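Local coordinates for protein fatty acid synthase 1, isoform A (Drosophila melanogaster, PDB 6FN6) that probably carries out de novo synthesis of long-chain saturated fatty acids as a multifunctional NADPH-dependent enzyme, this piece being its dehydratase, enoylreductase and ketoreductase region, at residues Glu924-Val930 and Ala1003-Phe1009; Val986-Ala992 and Thr1037-Leu1042. All blocks are in the same frame, centred on the assembly; numbering follows the deposited sequence.

Interaction 1 (Glu924-Val930 and Ala1003-Phe1009); sequences EKSYILV and ALVGGIF
Ser926-Val930 and Val1005-Phe1009 are neighbouring parallel strands inside the ketoreductase domain, their axes 4.8 Å apart, with helices packed on both faces of the sheet. The pairing begins with Ser926 N bonded to Leu1004 O and Gly1006 N bonded in an almost straight line (177°) to Ser926 O. There the register slips by one residue, a beta bulge at Gly1006, and Tyr927 pairs with Gly1007. Ile928 restores the regular pattern: its N donates to Gly1007 O and its O accepts from Phe1009 N, before Val930 N closes the run on Phe1009 O.

The two glycines make room for Tyr927. Its ring comes in obliquely against their backbone, CD1 3.3 Å from Gly1007 N and CE1 3.5 Å from Gly1006 C, and its hydroxyl bonds to His922. Lys925 runs out extended past the same bulge, CD 3.6 Å from Gly1006 CA, to a salt bridge with Asp1054. Ser926 turns to the other face, where OG, set between the backbone N and the carbonyl carbon (chi1 57°), donates to Ala1003 O at 2.6 Å from above the carbonyl plane; this ties the strand to the residue just after helix 989-1002.

Further along, the apolar side chains sort by face. Ile928 reaches Val1005, CD1 to CG2 4.1 Å, the two side chains crossing at about a right angle, while Leu995 and Leu996 of helix 989-1002 cover Ile928. On the Tyr927 side Leu929 and Phe1009 lie side by side beneath helix 935-946, and the edge of the Phe1009 ring takes Tyr927 CD1, 4.0 Å from CE2. Such adjacent parallel strands between helical layers, the first followed by glycines (Gly932, Gly934, Gly937) that fit the Rossmann-type GxGxxG pattern, are consistent with the Rossmann fold of ketoreductases.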
ATOM      1  N   GLU A 924       3.675 -50.915 -11.724  1.00 42.83           N
ATOM      2  CA  GLU A 924       4.797 -51.735 -12.174  1.00 49.58           C
ATOM      3  C   GLU A 924       4.390 -52.659 -13.319  1.00 43.88           C
ATOM      4  O   GLU A 924       5.042 -53.673 -13.570  1.00 44.28           O
ATOM      5  CB  GLU A 924       5.353 -52.558 -11.010  1.00 61.11           C
ATOM      6  CG  GLU A 924       5.907 -51.715  -9.873  1.00 69.82           C
ATOM      7  CD  GLU A 924       6.483 -52.552  -8.750  1.00 76.52           C
ATOM      8  OE1 GLU A 924       6.241 -53.777  -8.733  1.00 80.74           O
ATOM      9  OE2 GLU A 924       7.179 -51.983  -7.884  1.00 77.78           O
ATOM     10  N   LYS A 925       3.314 -52.300 -14.012  1.00 46.38           N
ATOM     11  CA  LYS A 925       2.851 -53.056 -15.169  1.00 42.83           C
ATOM     12  C   LYS A 925       2.836 -52.159 -16.401  1.00 39.69           C
ATOM     13  O   LYS A 925       2.835 -50.931 -16.282  1.00 40.21           O
ATOM     14  CB  LYS A 925       1.454 -53.628 -14.916  1.00 42.35           C
ATOM     15  CG  LYS A 925       1.404 -54.688 -13.828  1.00 43.51           C
ATOM     16  CD  LYS A 925       0.029 -55.330 -13.742  1.00 43.70           C
ATOM     17  CE  LYS A 925       0.006 -56.463 -12.733  1.00 45.49           C
ATOM     18  NZ  LYS A 925      -1.318 -57.133 -12.677  1.00 47.59           N
ATOM     19  N   SER A 926       2.827 -52.773 -17.581  1.00 37.73           N
ATOM     20  CA  SER A 926       2.767 -52.019 -18.827  1.00 34.36           C
ATOM     21  C   SER A 926       1.352 -52.056 -19.383  1.00 32.24           C
ATOM     22  O   SER A 926       0.566 -52.944 -19.046  1.00 32.18           O
ATOM     23  CB  SER A 926       3.759 -52.573 -19.853  1.00 37.67           C
ATOM     24  OG  SER A 926       3.531 -53.948 -20.106  1.00 39.32           O
ATOM     25  N   TYR A 927       1.026 -51.084 -20.227  1.00 33.38           N
ATOM     26  CA  TYR A 927      -0.298 -51.013 -20.830  1.00 36.48           C
ATOM     27  C   TYR A 927      -0.189 -50.670 -22.306  1.00 37.92           C
ATOM     28  O   TYR A 927       0.272 -49.590 -22.687  1.00 37.94           O
ATOM     29  CB  TYR A 927      -1.167 -50.007 -20.079  1.00 32.04           C
ATOM     30  CG  TYR A 927      -1.406 -50.453 -18.660  1.00 32.10           C
ATOM     31  CD1 TYR A 927      -2.442 -51.322 -18.353  1.00 32.83           C
ATOM     32  CD2 TYR A 927      -0.566 -50.042 -17.631  1.00 32.74           C
ATOM     33  CE1 TYR A 927      -2.653 -51.751 -17.059  1.00 35.08           C
ATOM     34  CE2 TYR A 927      -0.766 -50.464 -16.336  1.00 33.33           C
ATOM     35  CZ  TYR A 927      -1.808 -51.321 -16.050  1.00 35.01           C
ATOM     36  OH  TYR A 927      -1.997 -51.742 -14.751  1.00 34.08           O
ATOM     37  N   ILE A 928      -0.607 -51.627 -23.128  1.00 32.76           N
ATOM     38  CA  ILE A 928      -0.510 -51.519 -24.570  1.00 33.09           C
ATOM     39  C   ILE A 928      -1.788 -50.916 -25.119  1.00 33.58           C
ATOM     40  O   ILE A 928      -2.879 -51.400 -24.833  1.00 34.40           O
ATOM     41  CB  ILE A 928      -0.237 -52.892 -25.206  1.00 34.97           C
ATOM     42  CG1 ILE A 928       1.032 -53.512 -24.617  1.00 35.35           C
ATOM     43  CG2 ILE A 928      -0.109 -52.770 -26.721  1.00 35.09           C
ATOM     44  CD1 ILE A 928       1.164 -54.993 -24.901  1.00 36.57           C
ATOM     45  N   LEU A 929      -1.647 -49.850 -25.897  1.00 39.89           N
ATOM     46  CA  LEU A 929      -2.784 -49.240 -26.570  1.00 40.97           C
ATOM     47  C   LEU A 929      -2.598 -49.324 -28.079  1.00 42.29           C
ATOM     48  O   LEU A 929      -1.810 -48.574 -28.657  1.00 43.26           O
ATOM     49  CB  LEU A 929      -2.962 -47.784 -26.133  1.00 40.73           C
ATOM     50  CG  LEU A 929      -3.454 -47.571 -24.697  1.00 40.48           C
ATOM     51  CD1 LEU A 929      -2.324 -47.700 -23.691  1.00 38.45           C
ATOM     52  CD2 LEU A 929      -4.130 -46.221 -24.564  1.00 40.30           C
ATOM     53  N   VAL A 930      -3.316 -50.249 -28.709  1.00 31.70           N
ATOM     54  CA  VAL A 930      -3.247 -50.406 -30.154  1.00 32.41           C
ATOM     55  C   VAL A 930      -3.965 -49.231 -30.794  1.00 32.41           C
ATOM     56  O   VAL A 930      -5.140 -48.995 -30.522  1.00 32.02           O
ATOM     57  CB  VAL A 930      -3.852 -51.745 -30.612  1.00 32.69           C
ATOM     58  CG1 VAL A 930      -3.684 -51.925 -32.114  1.00 33.56           C
ATOM     59  CG2 VAL A 930      -3.208 -52.904 -29.868  1.00 32.73           C
ATOM     60  N   ALA A1003       7.895 -54.307 -18.727  1.00 38.04           N
ATOM     61  CA  ALA A1003       7.186 -54.521 -17.477  1.00 37.65           C
ATOM     62  C   ALA A1003       5.999 -55.418 -17.777  1.00 37.02           C
ATOM     63  O   ALA A1003       5.405 -55.322 -18.852  1.00 36.35           O
ATOM     64  CB  ALA A1003       6.732 -53.204 -16.871  1.00 36.86           C
ATOM     65  N   LEU A1004       5.656 -56.291 -16.838  1.00 37.35           N
ATOM     66  CA  LEU A1004       4.585 -57.250 -17.062  1.00 36.96           C
ATOM     67  C   LEU A1004       3.307 -56.535 -17.478  1.00 43.58           C
ATOM     68  O   LEU A1004       2.859 -55.597 -16.814  1.00 43.27           O
ATOM     69  CB  LEU A1004       4.352 -58.094 -15.812  1.00 37.56           C
ATOM     70  CG  LEU A1004       5.561 -58.930 -15.378  1.00 40.97           C
ATOM     71  CD1 LEU A1004       5.263 -59.691 -14.102  1.00 42.02           C
ATOM     72  CD2 LEU A1004       6.005 -59.885 -16.475  1.00 40.32           C
ATOM     73  N   VAL A1005       2.731 -56.988 -18.587  1.00 43.90           N
ATOM     74  CA  VAL A1005       1.541 -56.372 -19.160  1.00 41.08           C
ATOM     75  C   VAL A1005       0.352 -56.522 -18.218  1.00 39.44           C
ATOM     76  O   VAL A1005       0.035 -57.625 -17.767  1.00 39.19           O
ATOM     77  CB  VAL A1005       1.227 -56.972 -20.543  1.00 42.28           C
ATOM     78  CG1 VAL A1005      -0.023 -56.336 -21.142  1.00 43.65           C
ATOM     79  CG2 VAL A1005       2.408 -56.797 -21.476  1.00 42.70           C
ATOM     80  N   GLY A1006      -0.289 -55.398 -17.911  1.00 35.56           N
ATOM     81  CA  GLY A1006      -1.452 -55.386 -17.044  1.00 33.44           C
ATOM     82  C   GLY A1006      -2.747 -55.192 -17.811  1.00 34.42           C
ATOM     83  O   GLY A1006      -3.817 -55.587 -17.348  1.00 36.33           O
ATOM     84  N   GLY A1007      -2.650 -54.587 -18.992  1.00 31.48           N
ATOM     85  CA  GLY A1007      -3.822 -54.314 -19.803  1.00 31.03           C
ATOM     86  C   GLY A1007      -3.511 -54.117 -21.275  1.00 31.17           C
ATOM     87  O   GLY A1007      -2.451 -53.608 -21.639  1.00 31.13           O
ATOM     88  N   ILE A1008      -4.455 -54.531 -22.119  1.00 32.88           N
ATOM     89  CA  ILE A1008      -4.363 -54.354 -23.561  1.00 31.25           C
ATOM     90  C   ILE A1008      -5.627 -53.653 -24.035  1.00 30.61           C
ATOM     91  O   ILE A1008      -6.736 -54.120 -23.787  1.00 30.57           O
ATOM     92  CB  ILE A1008      -4.155 -55.709 -24.281  1.00 31.60           C
ATOM     93  CG1 ILE A1008      -2.782 -56.280 -23.928  1.00 32.16           C
ATOM     94  CG2 ILE A1008      -4.308 -55.560 -25.803  1.00 31.79           C
ATOM     95  CD1 ILE A1008      -2.536 -57.679 -24.449  1.00 32.84           C
ATOM     96  N   PHE A1009      -5.453 -52.518 -24.697  1.00 30.45           N
ATOM     97  CA  PHE A1009      -6.577 -51.738 -25.197  1.00 34.16           C
ATOM     98  C   PHE A1009      -6.537 -51.661 -26.718  1.00 34.74           C
ATOM     99  O   PHE A1009      -5.561 -51.193 -27.301  1.00 34.19           O
ATOM    100  CB  PHE A1009      -6.573 -50.332 -24.586  1.00 33.14           C
ATOM    101  CG  PHE A1009      -6.522 -50.327 -23.086  1.00 30.85           C
ATOM    102  CD1 PHE A1009      -7.688 -50.263 -22.338  1.00 31.43           C
ATOM    103  CD2 PHE A1009      -5.311 -50.388 -22.421  1.00 30.05           C
ATOM    104  CE1 PHE A1009      -7.644 -50.260 -20.956  1.00 30.02           C
ATOM    105  CE2 PHE A1009      -5.262 -50.388 -21.039  1.00 29.69           C
ATOM    106  CZ  PHE A1009      -6.429 -50.324 -20.307  1.00 29.42           C
TER

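Interaction 2 (Val986-Ala992 and Thr1037-Leu1042); sequences VTTAAGA and TATKYL
Tyr1041 lays its ring against the first turn of helix 989-1002, and much of this contact between that helix start and helix 1034-1049 is built round it. With CG anti to the carbonyl carbon (chi1 -73°), the ring is carried against Ala989, whose CB sits 3.7 Å from the ring centroid, only 5° off the normal, a CH-pi contact over the middle of one face. At the ring edge, and in its plane, is Thr987 O, 3.3 Å from Tyr1041 CD2.

The close-packed side lies deeper, toward the sheet. Tyr1041 CB faces Ala992 CB at 3.7 Å. Val986 CG2 meets Leu1042 CD2 at 4.0 Å, the two side chains crossing nearly perpendicularly, and Ala992 CB also touches CD2; Leu995 packs on both Val986 and Leu1042. Ala1038, with only a methyl, lets Thr987 come close, CA to CA 4.3 Å.

Toward solvent the fit is looser. Thr1037 OG1 forms no hydrogen bond across the contact, making weak ones to Asp1033 O and Pro1034 O instead, and exposed Thr988 turns back on its own helix as N-cap. A serine in place of Tyr1041 would probably leave the Ala989 methyl without its aromatic platform and open a gap beside Thr987 O.

With no hydrogen bond across, apolar packing and the CH-pi contact hold the helix start, while polar groups find partners nearby: Thr988 OG1 with Gly991 N, Thr987 OG1 with Asp985.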
ATOM      1  N   VAL A 986       1.420 -55.062 -36.209  1.00 60.29           N
ATOM      2  CA  VAL A 986       0.809 -55.901 -35.182  1.00 59.52           C
ATOM      3  C   VAL A 986      -0.310 -56.777 -35.756  1.00 56.93           C
ATOM      4  O   VAL A 986      -0.847 -57.642 -35.063  1.00 57.40           O
ATOM      5  CB  VAL A 986       0.287 -55.022 -34.016  1.00 62.85           C
ATOM      6  CG1 VAL A 986      -0.827 -54.090 -34.492  1.00 64.15           C
ATOM      7  CG2 VAL A 986      -0.193 -55.880 -32.851  1.00 64.59           C
ATOM      8  N   THR A 987      -0.653 -56.564 -37.023  1.00 53.85           N
ATOM      9  CA  THR A 987      -1.762 -57.287 -37.642  1.00 47.43           C
ATOM     10  C   THR A 987      -1.414 -58.751 -37.900  1.00 48.10           C
ATOM     11  O   THR A 987      -2.297 -59.607 -37.935  1.00 48.00           O
ATOM     12  CB  THR A 987      -2.188 -56.639 -38.971  1.00 45.19           C
ATOM     13  OG1 THR A 987      -1.109 -56.710 -39.908  1.00 44.26           O
ATOM     14  CG2 THR A 987      -2.577 -55.184 -38.756  1.00 47.73           C
ATOM     15  N   THR A 988      -0.131 -59.037 -38.097  1.00 60.11           N
ATOM     16  CA  THR A 988       0.318 -60.408 -38.314  1.00 58.68           C
ATOM     17  C   THR A 988       0.482 -61.137 -36.985  1.00 54.89           C
ATOM     18  O   THR A 988       0.454 -60.520 -35.925  1.00 54.90           O
ATOM     19  CB  THR A 988       1.651 -60.455 -39.084  1.00 58.65           C
ATOM     20  OG1 THR A 988       2.698 -59.915 -38.269  1.00 57.25           O
ATOM     21  CG2 THR A 988       1.553 -59.657 -40.378  1.00 57.97           C
ATOM     22  N   ALA A 989       0.650 -62.453 -37.045  1.00 48.49           N
ATOM     23  CA  ALA A 989       0.806 -63.256 -35.838  1.00 44.89           C
ATOM     24  C   ALA A 989       2.169 -63.027 -35.197  1.00 43.49           C
ATOM     25  O   ALA A 989       2.282 -62.919 -33.976  1.00 42.89           O
ATOM     26  CB  ALA A 989       0.614 -64.730 -36.158  1.00 44.35           C
ATOM     27  N   ALA A 990       3.203 -62.949 -36.028  1.00 42.09           N
ATOM     28  CA  ALA A 990       4.565 -62.753 -35.542  1.00 42.76           C
ATOM     29  C   ALA A 990       4.724 -61.368 -34.919  1.00 42.01           C
ATOM     30  O   ALA A 990       5.402 -61.206 -33.906  1.00 41.95           O
ATOM     31  CB  ALA A 990       5.559 -62.947 -36.670  1.00 44.33           C
ATOM     32  N   GLY A 991       4.100 -60.370 -35.536  1.00 41.53           N
ATOM     33  CA  GLY A 991       4.147 -59.014 -35.025  1.00 43.92           C
ATOM     34  C   GLY A 991       3.440 -58.861 -33.692  1.00 42.06           C
ATOM     35  O   GLY A 991       3.967 -58.243 -32.767  1.00 39.20           O
ATOM     36  N   ALA A 992       2.244 -59.432 -33.593  1.00 41.54           N
ATOM     37  CA  ALA A 992       1.485 -59.388 -32.352  1.00 42.19           C
ATOM     38  C   ALA A 992       2.278 -60.066 -31.245  1.00 45.76           C
ATOM     39  O   ALA A 992       2.392 -59.543 -30.135  1.00 44.82           O
ATOM     40  CB  ALA A 992       0.136 -60.062 -32.529  1.00 39.82           C
ATOM     41  N   THR A1037      -8.018 -58.933 -37.065  1.00 57.21           N
ATOM     42  CA  THR A1037      -6.887 -59.857 -37.001  1.00 57.21           C
ATOM     43  C   THR A1037      -5.881 -59.540 -35.894  1.00 46.89           C
ATOM     44  O   THR A1037      -5.297 -60.451 -35.305  1.00 42.42           O
ATOM     45  CB  THR A1037      -6.134 -59.890 -38.347  1.00 63.43           C
ATOM     46  OG1 THR A1037      -5.752 -58.561 -38.723  1.00 65.77           O
ATOM     47  CG2 THR A1037      -7.018 -60.484 -39.431  1.00 67.20           C
ATOM     48  N   ALA A1038      -5.666 -58.260 -35.616  1.00 48.00           N
ATOM     49  CA  ALA A1038      -4.758 -57.867 -34.542  1.00 43.02           C
ATOM     50  C   ALA A1038      -5.322 -58.314 -33.196  1.00 41.29           C
ATOM     51  O   ALA A1038      -4.617 -58.905 -32.378  1.00 39.04           O
ATOM     52  CB  ALA A1038      -4.531 -56.365 -34.551  1.00 40.61           C
ATOM     53  N   THR A1039      -6.603 -58.040 -32.981  1.00 48.89           N
ATOM     54  CA  THR A1039      -7.274 -58.428 -31.748  1.00 46.43           C
ATOM     55  C   THR A1039      -7.257 -59.944 -31.605  1.00 48.90           C
ATOM     56  O   THR A1039      -7.058 -60.477 -30.512  1.00 48.18           O
ATOM     57  CB  THR A1039      -8.730 -57.926 -31.721  1.00 42.35           C
ATOM     58  OG1 THR A1039      -8.759 -56.522 -32.002  1.00 43.76           O
ATOM     59  CG2 THR A1039      -9.368 -58.182 -30.363  1.00 41.97           C
ATOM     60  N   LYS A1040      -7.459 -60.635 -32.721  1.00 45.93           N
ATOM     61  CA  LYS A1040      -7.508 -62.090 -32.723  1.00 48.39           C
ATOM     62  C   LYS A1040      -6.166 -62.672 -32.276  1.00 42.52           C
ATOM     63  O   LYS A1040      -6.117 -63.566 -31.434  1.00 40.22           O
ATOM     64  CB  LYS A1040      -7.884 -62.603 -34.113  1.00 58.90           C
ATOM     65  CG  LYS A1040      -7.930 -64.113 -34.236  1.00 69.37           C
ATOM     66  CD  LYS A1040      -8.416 -64.529 -35.616  1.00 79.95           C
ATOM     67  CE  LYS A1040      -8.495 -66.040 -35.754  1.00 87.77           C
ATOM     68  NZ  LYS A1040      -9.112 -66.449 -37.045  1.00 92.39           N
ATOM     69  N   TYR A1041      -5.079 -62.153 -32.839  1.00 45.02           N
ATOM     70  CA  TYR A1041      -3.746 -62.638 -32.504  1.00 43.19           C
ATOM     71  C   TYR A1041      -3.288 -62.137 -31.135  1.00 39.18           C
ATOM     72  O   TYR A1041      -2.669 -62.883 -30.374  1.00 39.35           O
ATOM     73  CB  TYR A1041      -2.740 -62.213 -33.578  1.00 45.06           C
ATOM     74  CG  TYR A1041      -2.862 -62.965 -34.889  1.00 47.47           C
ATOM     75  CD1 TYR A1041      -3.169 -64.322 -34.918  1.00 47.50           C
ATOM     76  CD2 TYR A1041      -2.666 -62.315 -36.100  1.00 49.58           C
ATOM     77  CE1 TYR A1041      -3.279 -65.004 -36.115  1.00 48.54           C
ATOM     78  CE2 TYR A1041      -2.774 -62.990 -37.301  1.00 50.48           C
ATOM     79  CZ  TYR A1041      -3.080 -64.332 -37.303  1.00 50.10           C
ATOM     80  OH  TYR A1041      -3.189 -65.000 -38.501  1.00 51.66           O
ATOM     81  N   LEU A1042      -3.575 -60.875 -30.827  1.00 35.29           N
ATOM     82  CA  LEU A1042      -3.250 -60.323 -29.514  1.00 34.74           C
ATOM     83  C   LEU A1042      -3.946 -61.124 -28.417  1.00 34.51           C
ATOM     84  O   LEU A1042      -3.354 -61.422 -27.379  1.00 34.57           O
ATOM     85  CB  LEU A1042      -3.647 -58.849 -29.425  1.00 34.06           C
ATOM     86  CG  LEU A1042      -2.739 -57.872 -30.175  1.00 34.30           C
ATOM     87  CD1 LEU A1042      -3.370 -56.493 -30.250  1.00 33.72           C
ATOM     88  CD2 LEU A1042      -1.375 -57.799 -29.523  1.00 34.56           C
TER

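In the fold
Both interactions belong to the ketoreductase domain, their centres about 16 Å apart. Helix 989-1002, strand 1005-1011 and helix 1034-1049 follow one another, so the second strand of interaction 1 lies in sequence between the two helices of interaction 2, while strand 926-930 comes from much earlier. Interaction 1 is core: backbone hydrogen bonds join the strands, and side chains fill both faces. Interaction 2 lies farther out in the helical layer, partly buried, with no hydrogen bond between its segments; side chains pack there against side chains and backbone. They meet directly where Val930 CG2 touches Leu1042 CD1 at 3.6 Å. Leu995 and Leu996 of helix 989-1002 extend that apolar link, packing on both Ile928 and Leu1042.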